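Tellurite resistance protein of COG3793 (Nostoc punctiforme, PDB 2OU3) probably takes part in tellurite resistance as an all-helical protein of the TerB family, and binds zinc and 1H-indole-3-carbaldehyde. Local coordinates at residues A[82-85]-A[89-92]; A[33-38]-A[95-100]; A[27-32]-A[59-64]; A[118-123]-A[135-140]. All blocks are in the same frame, centred on the assembly; numbering follows the deposited sequence. Where two conformers were deposited one is given.

Contacts 1, 2 and 3 surround one bound 1H-indole-3-carbaldehyde, while contact 4 ties together two helices further off. Contacts 2 and 3 both use helix 26-41, their centres lie 12 Å apart, and Tyr32 OH of contact 3 joins Asp96 and Ser100 of contact 2, so the ring under the ligand and the carboxylate that takes its N-H are coupled. Contact 1 borders contact 2, centres 10 Å apart, where Ile84 CG2 approaches Ser35 OG to 3.4 Å. Contact 4 leans on contact 2 through Leu98 and Leu136, centres 11 Å apart, but stays clear of contact 3 across the centre of the chain, centres 22 Å apart and nearest atoms about 10 Å.

Contact 1 (A[82-85]-A[89-92]); sequences EVIA and QVSM. With I3A (1H-indole-3-carbaldehyde), chain E.
Ser91 OG lies within bonding distance of two backbone carbonyls, Ile84 O at 2.7 Å and Ser87 O, and its one proton can serve just one of them at a time. This is the turn between helix 80-84 and helix 94-106 of the all-helical TerB fold, and the serine ties the 3-10 segment 90-92 back onto the end of the preceding helix. A small hydroxyl suits the place, since it must fit close to backbone: Ala85 CA is 3.6 Å from Ser91 OG. Ser87 adds a second tie, its hydroxyl taking a hydrogen bond from Val90 N.

Beside this polar link the contact is apolar. Ile84 and Val90 meet at a slant, CG2 of the isoleucine 4.1 Å from CG1 of the valine. With chi1 at 71°, Ile84 CG1 stands between the backbone N and the carbonyl carbon, while CG2 lies anti to the carbonyl carbon and faces Val90 and Ser35 of helix 26-41. The branched residue thus fills a corner where three helices approach, reaching Ile97 on helix 94-106 as well.

Val90 faces two ways with its two methyls. CG1, anti to its own N (chi1 -179°), packs on Ile84 and Ser35, whereas CG2 takes part in the ligand pocket. The backbone of the turn borders the same ligand: Gln89 O accepts from Met92 N, a selenomethionine here, and lies 3.7 Å from C6 of the indole. On the neighbouring ring carbon, C5, Val90 CG2 rests at 3.9 Å.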
loop_
_atom_site.group_PDB
_atom_site.type_symbol
_atom_site.label_atom_id
_atom_site.label_comp_id
_atom_site.label_asym_id
_atom_site.label_seq_id
_atom_site.Cartn_x
_atom_site.Cartn_y
_atom_site.Cartn_z
ATOM N N GLU A 82 12.572 -0.755 25.675
ATOM C CA GLU A 82 14.006 -0.702 25.372
ATOM C C GLU A 82 14.258 -0.689 23.863
ATOM O O GLU A 82 15.157 -0.004 23.382
ATOM C CB GLU A 82 14.746 -1.868 26.004
ATOM C CG GLU A 82 14.639 -1.891 27.544
ATOM C CD GLU A 82 15.539 -2.952 28.190
ATOM O OE1 GLU A 82 16.313 -3.624 27.463
ATOM O OE2 GLU A 82 15.443 -3.132 29.424
ATOM N N VAL A 83 13.466 -1.437 23.124
ATOM C CA VAL A 83 13.617 -1.464 21.689
ATOM C C VAL A 83 13.374 -0.069 21.085
ATOM O O VAL A 83 14.196 0.432 20.300
ATOM C CB VAL A 83 12.726 -2.553 21.068
ATOM C CG1 VAL A 83 12.861 -2.539 19.530
ATOM C CG2 VAL A 83 13.139 -3.915 21.605
ATOM N N ILE A 84 12.250 0.548 21.449
ATOM C CA ILE A 84 11.860 1.823 20.839
ATOM C C ILE A 84 12.860 2.919 21.157
ATOM O O ILE A 84 13.106 3.802 20.330
ATOM C CB ILE A 84 10.384 2.272 21.154
ATOM C CG1 ILE A 84 10.214 2.702 22.630
ATOM C CG2 ILE A 84 9.383 1.169 20.737
ATOM C CD1 ILE A 84 8.941 3.533 22.939
ATOM N N ALA A 85 13.484 2.817 22.321
ATOM C CA ALA A 85 14.459 3.810 22.790
ATOM C C ALA A 85 15.792 3.763 22.009
ATOM O O ALA A 85 16.635 4.639 22.135
ATOM C CB ALA A 85 14.715 3.638 24.321
ATOM N N GLN A 89 13.285 8.428 16.341
ATOM C CA GLN A 89 12.183 8.381 15.372
ATOM C C GLN A 89 11.201 7.294 15.752
ATOM O O GLN A 89 10.000 7.522 15.812
ATOM C CB GLN A 89 12.695 8.114 13.948
ATOM C CG GLN A 89 13.505 9.278 13.323
ATOM C CD GLN A 89 14.871 9.463 13.958
ATOM O OE1 GLN A 89 15.727 8.546 13.938
ATOM N NE2 GLN A 89 15.106 10.652 14.521
ATOM N N VAL A 90 11.705 6.107 16.073
ATOM C CA VAL A 90 10.797 5.048 16.517
ATOM C C VAL A 90 10.100 5.429 17.850
ATOM O O VAL A 90 8.971 5.037 18.124
ATOM C CB VAL A 90 11.492 3.662 16.572
ATOM C CG1 VAL A 90 10.496 2.542 17.022
ATOM C CG2 VAL A 90 12.059 3.341 15.202
ATOM N N SER A 91 10.776 6.241 18.651
ATOM C CA SER A 91 10.242 6.688 19.910
ATOM C C SER A 91 9.132 7.747 19.741
ATOM O O SER A 91 8.628 8.226 20.717
ATOM C CB SER A 91 11.380 7.189 20.813
ATOM O OG SER A 91 12.193 6.114 21.287
HETATM N N MSE A 92 8.769 8.096 18.501
HETATM C CA MSE A 92 7.605 8.928 18.193
HETATM C C MSE A 92 6.454 8.103 17.574
HETATM O O MSE A 92 5.381 8.642 17.273
HETATM C CB MSE A 92 8.001 10.026 17.189
HETATM C CG MSE A 92 9.102 10.881 17.675
HETATM SE SE MSE A 92 9.782 12.134 16.354
HETATM C CE MSE A 92 8.304 12.650 16.001
HETATM O O I3A E . 10.473 2.300 8.489
HETATM C "C3'" I3A E . 9.245 2.263 8.487
HETATM C C3 I3A E . 8.533 3.069 9.509
HETATM C C2 I3A E . 7.171 3.176 9.586
HETATM N N I3A E . 6.881 4.021 10.633
HETATM C C8 I3A E . 8.003 4.464 11.236
HETATM C C9 I3A E . 9.166 3.885 10.550
HETATM C C4 I3A E . 10.474 4.206 10.943
HETATM C C5 I3A E . 10.647 5.045 12.018
HETATM C C6 I3A E . 9.552 5.616 12.687
HETATM C C7 I3A E . 8.257 5.325 12.287
#

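Contact 2 (A[33-38]-A[95-100]); sequences MKSVLT and RDILLS. With I3A (1H-indole-3-carbaldehyde), chain E.
Val36 and Ile97 bring helices 26-41 and 94-106 close together, their CA atoms 5.3 Å apart and the segment axes 8.6 Å apart, crossing at -55°. In this helical TerB core one serine on each helix probably helps them come so near. Val36 CG2 rests against Ile97 CG2 at 4.2 Å and near Ile97 O at 3.9 Å. Ser100 CB lies 3.8 Å from Val36 CG2, and Ser35 CB meets Ile97 CD1 at 3.9 Å. Ile97 reaches Ser35 because CG1 runs anti to the carbonyl carbon (chi1 -73°), while its CG2 lies against the Ser35 carbonyl. The serine hydroxyls are satisfied, Ser35 OG by Ile31 O and Ser100 OG by Tyr32 OH.

The looser side is that of Lys34 and Arg95, both partly exposed: Lys34 forms a salt bridge with Asp70, and Arg95 NH1 bonds to Leu153 O of the second subunit.

Asp96, beside the tight core, turns its carboxylate to the ligand. Its OD2 takes the indole N-H at 2.8 Å, nearly straight at 165°, and also bonds to Tyr155 OH of the second subunit, while OD1 meets Tyr32 OH. Such partners around a buried carboxylate would probably favour the ionised form and suit an indole-type N-H donor.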
loop_
_atom_site.group_PDB
_atom_site.type_symbol
_atom_site.label_atom_id
_atom_site.label_comp_id
_atom_site.label_asym_id
_atom_site.label_seq_id
_atom_site.Cartn_x
_atom_site.Cartn_y
_atom_site.Cartn_z
HETATM N N MSE A 33 10.238 -2.359 12.986
HETATM C CA MSE A 33 9.686 -3.705 12.786
HETATM C C MSE A 33 9.924 -4.603 13.976
HETATM O O MSE A 33 9.071 -5.404 14.320
HETATM C CB MSE A 33 10.240 -4.380 11.535
HETATM C CG MSE A 33 9.615 -3.896 10.272
HETATM SE SE MSE A 33 7.674 -4.067 10.261
HETATM C CE MSE A 33 7.525 -5.734 11.028
ATOM N N LYS A 34 11.095 -4.481 14.618
ATOM C CA LYS A 34 11.341 -5.213 15.856
ATOM C C LYS A 34 10.325 -4.828 16.924
ATOM O O LYS A 34 9.854 -5.663 17.670
ATOM C CB LYS A 34 12.783 -5.008 16.373
ATOM C CG LYS A 34 13.807 -5.785 15.519
ATOM C CD LYS A 34 15.260 -5.453 15.790
ATOM C CE LYS A 34 16.188 -6.387 14.987
ATOM N NZ LYS A 34 17.640 -6.164 15.254
ATOM N N SER A 35 9.980 -3.546 16.985
ATOM C CA SER A 35 8.985 -3.074 17.940
ATOM C C SER A 35 7.621 -3.703 17.639
ATOM O O SER A 35 6.888 -4.144 18.526
ATOM C CB SER A 35 8.879 -1.558 17.845
ATOM O OG SER A 35 10.116 -0.991 18.155
ATOM N N VAL A 36 7.289 -3.723 16.359
ATOM C CA VAL A 36 6.013 -4.240 15.890
ATOM C C VAL A 36 5.913 -5.709 16.239
ATOM O O VAL A 36 4.884 -6.151 16.770
ATOM C CB VAL A 36 5.847 -4.032 14.363
ATOM C CG1 VAL A 36 4.709 -4.934 13.797
ATOM C CG2 VAL A 36 5.598 -2.542 14.035
ATOM N N LEU A 37 6.975 -6.473 15.954
ATOM C CA LEU A 37 6.987 -7.894 16.267
ATOM C C LEU A 37 6.908 -8.142 17.764
ATOM O O LEU A 37 6.175 -9.042 18.206
ATOM C CB LEU A 37 8.238 -8.579 15.713
ATOM C CG LEU A 37 8.357 -8.627 14.199
ATOM C CD1 LEU A 37 9.729 -9.147 13.818
ATOM C CD2 LEU A 37 7.217 -9.494 13.632
ATOM N N THR A 38 7.647 -7.354 18.550
ATOM C CA THR A 38 7.552 -7.451 19.999
ATOM C C THR A 38 6.110 -7.216 20.465
ATOM O O THR A 38 5.601 -7.932 21.319
ATOM C CB THR A 38 8.448 -6.427 20.696
ATOM O OG1 THR A 38 9.763 -6.560 20.185
ATOM C CG2 THR A 38 8.467 -6.639 22.195
ATOM N N ARG A 95 1.764 4.913 18.182
ATOM C CA ARG A 95 0.457 4.547 17.621
ATOM C C ARG A 95 0.618 3.765 16.317
ATOM O O ARG A 95 -0.128 2.845 16.023
ATOM C CB ARG A 95 -0.400 5.770 17.373
ATOM C CG ARG A 95 -0.747 6.537 18.648
ATOM C CD ARG A 95 -1.611 7.731 18.303
ATOM N NE ARG A 95 -1.831 8.585 19.456
ATOM C CZ ARG A 95 -2.726 9.565 19.493
ATOM N NH1 ARG A 95 -3.494 9.845 18.449
ATOM N NH2 ARG A 95 -2.859 10.257 20.584
ATOM N N ASP A 96 1.618 4.166 15.553
ATOM C CA ASP A 96 1.975 3.560 14.289
ATOM C C ASP A 96 2.389 2.093 14.541
ATOM O O ASP A 96 1.921 1.176 13.881
ATOM C CB ASP A 96 3.088 4.443 13.722
ATOM C CG ASP A 96 3.614 4.015 12.352
ATOM O OD1 ASP A 96 3.188 2.979 11.780
ATOM O OD2 ASP A 96 4.463 4.814 11.850
ATOM N N ILE A 97 3.252 1.881 15.528
ATOM C CA ILE A 97 3.690 0.555 15.877
ATOM C C ILE A 97 2.453 -0.313 16.231
ATOM O O ILE A 97 2.337 -1.460 15.798
ATOM C CB ILE A 97 4.667 0.589 17.125
ATOM C CG1 ILE A 97 6.058 1.163 16.753
ATOM C CG2 ILE A 97 4.795 -0.813 17.767
ATOM C CD1 ILE A 97 6.866 1.736 17.969
ATOM N N LEU A 98 1.571 0.238 17.058
ATOM C CA LEU A 98 0.388 -0.521 17.555
ATOM C C LEU A 98 -0.501 -0.959 16.419
ATOM O O LEU A 98 -0.938 -2.103 16.368
ATOM C CB LEU A 98 -0.404 0.322 18.546
ATOM C CG LEU A 98 -1.310 -0.535 19.442
ATOM C CD1 LEU A 98 -0.337 -1.147 20.463
ATOM C CD2 LEU A 98 -2.404 0.223 20.162
ATOM N N LEU A 99 -0.770 -0.035 15.487
ATOM C CA LEU A 99 -1.598 -0.311 14.344
ATOM C C LEU A 99 -1.015 -1.401 13.468
ATOM O O LEU A 99 -1.715 -2.303 13.057
ATOM C CB LEU A 99 -1.878 0.972 13.531
ATOM C CG LEU A 99 -2.759 0.750 12.285
ATOM C CD1 LEU A 99 -4.143 0.199 12.638
ATOM C CD2 LEU A 99 -2.865 2.035 11.430
ATOM N N SER A 100 0.269 -1.336 13.185
ATOM C CA SER A 100 0.924 -2.422 12.440
ATOM C C SER A 100 0.846 -3.741 13.209
ATOM O O SER A 100 0.602 -4.782 12.624
ATOM C CB SER A 100 2.387 -2.064 12.153
ATOM O OG SER A 100 2.457 -1.003 11.200
HETATM O O I3A E . 10.473 2.300 8.489
HETATM C "C3'" I3A E . 9.245 2.263 8.487
HETATM C C3 I3A E . 8.533 3.069 9.509
HETATM C C2 I3A E . 7.171 3.176 9.586
HETATM N N I3A E . 6.881 4.021 10.633
HETATM C C8 I3A E . 8.003 4.464 11.236
HETATM C C9 I3A E . 9.166 3.885 10.550
HETATM C C4 I3A E . 10.474 4.206 10.943
HETATM C C5 I3A E . 10.647 5.045 12.018
HETATM C C6 I3A E . 9.552 5.616 12.687
HETATM C C7 I3A E . 8.257 5.325 12.287
#

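Contact 3 (A[27-32]-A[59-64]); sequences EDSSIY and ASWGVA. With I3A (1H-indole-3-carbaldehyde), chain E.
Ser29 and Val63 mark the nearest backbone approach, CA to CA 7.4 Å, where the chain leaves helix 48-60 through Gly62, whose positive phi (80°) favours glycine, and runs past helix 26-41. In this all-helical TerB fold the two segments form a wall of the indole pocket. Val63 CG1 fits against Ser29 CB and OG, both at 3.6 Å; the slim serine lets the valine come this close.

The aromatic residues do the larger work. Tyr32 swings its ring under the ligand with CG anti to the backbone N (chi1 173°), and C2 of the indole sits 3.5 Å above the tyrosine plane, over its centre. Trp61 presents a face to the aldehyde group instead, its CZ3 3.3 Å from C3'. Between themselves the two rings are set obliquely, planes 59° apart, and touch where Tyr32 CD2 meets Trp61 CH2 at 3.8 Å. Trp61 is itself braced edge-to-face by Phe57 and Phe18.

Serine suits position 29 because it is both slim and polar: it lies at the edge of the tryptophan ring, near its plane, while Ser29 OG donates a hydrogen bond to the aldehyde O of the ligand at 2.8 Å.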
loop_
_atom_site.group_PDB
_atom_site.type_symbol
_atom_site.label_atom_id
_atom_site.label_comp_id
_atom_site.label_asym_id
_atom_site.label_seq_id
_atom_site.Cartn_x
_atom_site.Cartn_y
_atom_site.Cartn_z
ATOM N N GLU A 27 18.193 1.216 9.468
ATOM C CA GLU A 27 18.260 1.019 10.909
ATOM C C GLU A 27 16.899 1.289 11.583
ATOM O O GLU A 27 16.437 0.535 12.413
ATOM C CB GLU A 27 19.348 1.920 11.473
ATOM C CG GLU A 27 20.774 1.437 11.122
ATOM C CD GLU A 27 21.203 1.682 9.658
ATOM O OE1 GLU A 27 20.711 2.643 9.035
ATOM O OE2 GLU A 27 22.064 0.914 9.150
ATOM N N ASP A 28 16.278 2.408 11.217
ATOM C CA ASP A 28 14.958 2.757 11.733
ATOM C C ASP A 28 13.863 1.789 11.295
ATOM O O ASP A 28 13.003 1.434 12.101
ATOM C CB ASP A 28 14.557 4.191 11.378
ATOM C CG ASP A 28 15.089 5.237 12.380
ATOM O OD1 ASP A 28 15.618 4.851 13.460
ATOM O OD2 ASP A 28 14.929 6.462 12.093
ATOM N N SER A 29 13.893 1.345 10.035
ATOM C CA SER A 29 12.932 0.340 9.590
ATOM C C SER A 29 13.077 -0.915 10.429
ATOM O O SER A 29 12.078 -1.511 10.862
ATOM C CB SER A 29 13.091 0.011 8.084
ATOM O OG SER A 29 12.705 1.117 7.260
ATOM N N SER A 30 14.323 -1.311 10.675
ATOM C CA SER A 30 14.626 -2.483 11.496
ATOM C C SER A 30 14.084 -2.372 12.930
ATOM O O SER A 30 13.359 -3.246 13.401
ATOM C CB SER A 30 16.157 -2.696 11.538
ATOM O OG SER A 30 16.511 -3.829 12.317
ATOM N N ILE A 31 14.420 -1.274 13.596
ATOM C CA ILE A 31 13.976 -1.016 14.966
ATOM C C ILE A 31 12.440 -0.940 15.036
ATOM O O ILE A 31 11.809 -1.562 15.909
ATOM C CB ILE A 31 14.649 0.261 15.544
ATOM C CG1 ILE A 31 16.160 0.061 15.699
ATOM C CG2 ILE A 31 14.078 0.611 16.912
ATOM C CD1 ILE A 31 16.941 1.364 15.843
ATOM N N TYR A 32 11.837 -0.237 14.076
ATOM C CA TYR A 32 10.383 -0.143 13.998
ATOM C C TYR A 32 9.741 -1.527 13.897
ATOM O O TYR A 32 8.819 -1.851 14.666
ATOM C CB TYR A 32 9.978 0.696 12.801
ATOM C CG TYR A 32 8.482 0.724 12.504
ATOM C CD1 TYR A 32 7.640 1.600 13.168
ATOM C CD2 TYR A 32 7.922 -0.125 11.550
ATOM C CE1 TYR A 32 6.277 1.630 12.901
ATOM C CE2 TYR A 32 6.575 -0.101 11.279
ATOM C CZ TYR A 32 5.754 0.782 11.927
ATOM O OH TYR A 32 4.411 0.799 11.619
ATOM N N ALA A 59 9.494 -5.743 3.707
ATOM C CA ALA A 59 10.203 -5.879 2.419
ATOM C C ALA A 59 9.660 -4.940 1.359
ATOM O O ALA A 59 10.447 -4.430 0.535
ATOM C CB ALA A 59 10.143 -7.321 1.910
ATOM N N SER A 60 8.337 -4.715 1.369
ATOM C CA SER A 60 7.696 -3.890 0.355
ATOM C C SER A 60 8.248 -2.494 0.366
ATOM O O SER A 60 8.158 -1.833 -0.646
ATOM C CB SER A 60 6.176 -3.829 0.516
ATOM O OG SER A 60 5.804 -3.019 1.598
ATOM N N TRP A 61 8.763 -2.000 1.497
ATOM C CA TRP A 61 9.291 -0.618 1.541
ATOM C C TRP A 61 10.631 -0.484 0.829
ATOM O O TRP A 61 11.171 0.616 0.707
ATOM C CB TRP A 61 9.498 -0.083 2.952
ATOM C CG TRP A 61 8.389 -0.421 3.889
ATOM C CD1 TRP A 61 7.082 -0.580 3.567
ATOM C CD2 TRP A 61 8.494 -0.662 5.295
ATOM N NE1 TRP A 61 6.360 -0.913 4.687
ATOM C CE2 TRP A 61 7.203 -0.951 5.764
ATOM C CE3 TRP A 61 9.556 -0.637 6.215
ATOM C CZ2 TRP A 61 6.945 -1.249 7.104
ATOM C CZ3 TRP A 61 9.300 -0.929 7.526
ATOM C CH2 TRP A 61 8.004 -1.235 7.964
ATOM N N GLY A 62 11.190 -1.590 0.399
ATOM C CA GLY A 62 12.480 -1.584 -0.314
ATOM C C GLY A 62 13.703 -1.479 0.581
ATOM O O GLY A 62 14.802 -1.099 0.127
ATOM N N VAL A 63 13.532 -1.839 1.856
ATOM C CA VAL A 63 14.664 -1.937 2.808
ATOM C C VAL A 63 15.806 -2.814 2.272
ATOM O O VAL A 63 15.593 -3.708 1.445
ATOM C CB VAL A 63 14.251 -2.449 4.206
ATOM C CG1 VAL A 63 13.275 -1.505 4.834
ATOM C CG2 VAL A 63 13.718 -3.925 4.181
ATOM N N ALA A 64 17.029 -2.510 2.708
ATOM C CA ALA A 64 18.184 -3.351 2.424
ATOM C C ALA A 64 17.905 -4.770 2.864
ATOM O O ALA A 64 17.178 -4.972 3.841
ATOM C CB ALA A 64 19.463 -2.798 3.142
HETATM O O I3A E . 10.473 2.300 8.489
HETATM C "C3'" I3A E . 9.245 2.263 8.487
HETATM C C3 I3A E . 8.533 3.069 9.509
HETATM C C2 I3A E . 7.171 3.176 9.586
HETATM N N I3A E . 6.881 4.021 10.633
HETATM C C8 I3A E . 8.003 4.464 11.236
HETATM C C9 I3A E . 9.166 3.885 10.550
HETATM C C4 I3A E . 10.474 4.206 10.943
HETATM C C5 I3A E . 10.647 5.045 12.018
HETATM C C6 I3A E . 9.552 5.616 12.687
HETATM C C7 I3A E . 8.257 5.325 12.287
#

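Contact 4 (A[118-123]-A[135-140]); sequences KIRKMA and QLEQLY
The guanidinium of Arg120 turns its edge to the carboxylate of Glu137, which is met over its flat side, the two planes standing 81° apart. The pair joins helices 113-126 and 130-154, consecutive helices of the all-helical TerB fold. Both terminal nitrogens take part, end-on. Arg120 NH1 reaches Glu137 OE2 at 2.8 Å and Arg120 NH2 reaches Glu137 OE1 at 3.2 Å, each oxygen close to the guanidinium plane but approached from above the carboxylate's own. The salt bridge is therefore two-pronged yet not coplanar.

The nearest CA atoms here, Ile119 and Glu137, are 9.5 Å apart, and at that spacing the two helices meet through the ends of longer side chains. Arginine suits its place by running extended from CG to NE, and its planar head serves several acceptors: NE pairs with Glu130 OE2, NH2 also with Asp134 OD1, and NH1 also with Lys116 O. With three acidic residues of helix 130-154 around one cation, the arginine probably offsets charges that would otherwise repel one another.

Glu137 is buried, and its extended chain beyond CG carries the carboxylate across to helix 113-126, the helix that also supplies the zinc ligand Glu115. Ile119 makes the apolar flank, packing against Val133 and against Ile102 of helix 94-106. The isoleucine and glutamate side chains come from opposite directions, and Ile119 CD1 lies 3.9 Å from Glu137 OE2.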
loop_
_atom_site.group_PDB
_atom_site.type_symbol
_atom_site.label_atom_id
_atom_site.label_comp_id
_atom_site.label_asym_id
_atom_site.label_seq_id
_atom_site.Cartn_x
_atom_site.Cartn_y
_atom_site.Cartn_z
ATOM N N LYS A 118 -3.502 -8.627 24.746
ATOM C CA LYS A 118 -2.087 -8.339 24.427
ATOM C C LYS A 118 -1.855 -6.917 23.964
ATOM O O LYS A 118 -0.937 -6.217 24.446
ATOM C CB LYS A 118 -1.605 -9.258 23.303
ATOM C CG LYS A 118 -1.500 -10.747 23.702
ATOM C CD LYS A 118 -0.587 -11.599 22.768
ATOM C CE LYS A 118 -0.838 -11.387 21.289
ATOM N NZ LYS A 118 -0.085 -12.377 20.436
ATOM N N ILE A 119 -2.658 -6.499 22.984
ATOM C CA ILE A 119 -2.483 -5.188 22.369
ATOM C C ILE A 119 -2.651 -4.109 23.410
ATOM O O ILE A 119 -1.928 -3.113 23.384
ATOM C CB ILE A 119 -3.479 -4.937 21.205
ATOM C CG1 ILE A 119 -3.084 -5.738 19.959
ATOM C CG2 ILE A 119 -3.536 -3.467 20.838
ATOM C CD1 ILE A 119 -4.280 -6.078 19.058
ATOM N N ARG A 120 -3.592 -4.308 24.339
ATOM C CA ARG A 120 -3.819 -3.305 25.371
ATOM C C ARG A 120 -2.664 -3.280 26.361
ATOM O O ARG A 120 -2.283 -2.213 26.822
ATOM C CB ARG A 120 -5.198 -3.507 26.029
ATOM C CG ARG A 120 -6.269 -2.783 25.215
ATOM C CD ARG A 120 -7.693 -3.222 25.400
ATOM N NE ARG A 120 -8.547 -2.600 24.365
ATOM C CZ ARG A 120 -8.606 -3.003 23.107
ATOM N NH1 ARG A 120 -7.856 -4.018 22.675
ATOM N NH2 ARG A 120 -9.411 -2.377 22.274
ATOM N N LYS A 121 -2.126 -4.453 26.696
ATOM C CA LYS A 121 -0.943 -4.543 27.562
ATOM C C LYS A 121 0.233 -3.801 26.956
ATOM O O LYS A 121 0.969 -3.113 27.671
ATOM C CB LYS A 121 -0.568 -6.010 27.843
ATOM C CG LYS A 121 -1.486 -6.691 28.832
ATOM C CD LYS A 121 -1.015 -8.107 29.198
HETATM N N MSE A 122 0.387 -3.913 25.637
HETATM C CA MSE A 122 1.472 -3.230 24.927
HETATM C C MSE A 122 1.209 -1.740 24.832
HETATM O O MSE A 122 2.120 -0.933 25.032
HETATM C CB MSE A 122 1.678 -3.796 23.521
HETATM C CG MSE A 122 2.163 -5.231 23.473
HETATM SE SE MSE A 122 3.833 -5.531 24.517
HETATM C CE MSE A 122 3.310 -6.930 25.372
ATOM N N ALA A 123 -0.045 -1.366 24.549
ATOM C CA ALA A 123 -0.430 0.053 24.534
ATOM C C ALA A 123 -0.179 0.723 25.861
ATOM O O ALA A 123 0.209 1.889 25.895
ATOM C CB ALA A 123 -1.881 0.223 24.114
ATOM N N GLN A 135 -9.774 3.307 18.957
ATOM C CA GLN A 135 -9.815 3.952 17.656
ATOM C C GLN A 135 -8.921 3.286 16.623
ATOM O O GLN A 135 -9.309 3.178 15.442
ATOM C CB GLN A 135 -9.471 5.446 17.771
ATOM C CG GLN A 135 -10.622 6.262 18.379
ATOM C CD GLN A 135 -10.208 7.657 18.775
ATOM O OE1 GLN A 135 -9.313 8.221 18.183
ATOM N NE2 GLN A 135 -10.872 8.226 19.785
ATOM N N LEU A 136 -7.754 2.814 17.069
ATOM C CA LEU A 136 -6.815 2.155 16.179
ATOM C C LEU A 136 -7.370 0.806 15.738
ATOM O O LEU A 136 -7.257 0.443 14.564
ATOM C CB LEU A 136 -5.468 1.973 16.867
ATOM C CG LEU A 136 -4.677 3.270 17.028
ATOM C CD1 LEU A 136 -3.492 3.024 17.966
ATOM C CD2 LEU A 136 -4.232 3.845 15.665
ATOM N N GLU A 137 -7.983 0.067 16.667
ATOM C CA GLU A 137 -8.647 -1.191 16.308
ATOM C C GLU A 137 -9.766 -0.962 15.300
ATOM O O GLU A 137 -9.912 -1.711 14.334
ATOM C CB GLU A 137 -9.211 -1.917 17.515
ATOM C CG GLU A 137 -8.141 -2.366 18.471
ATOM C CD GLU A 137 -8.544 -3.558 19.326
ATOM O OE1 GLU A 137 -9.756 -3.836 19.459
ATOM O OE2 GLU A 137 -7.621 -4.218 19.874
ATOM N N GLN A 138 -10.556 0.075 15.525
ATOM C CA GLN A 138 -11.643 0.411 14.629
ATOM C C GLN A 138 -11.119 0.759 13.251
ATOM O O GLN A 138 -11.699 0.333 12.249
ATOM C CB GLN A 138 -12.468 1.566 15.183
ATOM C CG GLN A 138 -13.623 1.978 14.294
ATOM C CD GLN A 138 -14.429 3.115 14.902
ATOM O OE1 GLN A 138 -13.955 4.256 14.992
ATOM N NE2 GLN A 138 -15.656 2.809 15.322
ATOM N N LEU A 139 -10.051 1.547 13.213
ATOM C CA LEU A 139 -9.420 1.910 11.966
ATOM C C LEU A 139 -8.981 0.642 11.177
ATOM O O LEU A 139 -9.280 0.519 9.991
ATOM C CB LEU A 139 -8.251 2.817 12.227
ATOM C CG LEU A 139 -7.488 3.263 10.980
ATOM C CD1 LEU A 139 -8.339 4.190 10.117
ATOM C CD2 LEU A 139 -6.201 3.924 11.409
ATOM N N TYR A 140 -8.307 -0.281 11.858
ATOM C CA TYR A 140 -8.005 -1.598 11.302
ATOM C C TYR A 140 -9.265 -2.235 10.672
ATOM O O TYR A 140 -9.258 -2.691 9.503
ATOM C CB TYR A 140 -7.410 -2.546 12.359
ATOM C CG TYR A 140 -7.557 -3.961 11.890
ATOM C CD1 TYR A 140 -6.768 -4.430 10.864
ATOM C CD2 TYR A 140 -8.566 -4.782 12.367
ATOM C CE1 TYR A 140 -6.930 -5.671 10.351
ATOM C CE2 TYR A 140 -8.732 -6.065 11.844
ATOM C CZ TYR A 140 -7.913 -6.483 10.831
ATOM O OH TYR A 140 -8.038 -7.719 10.270
#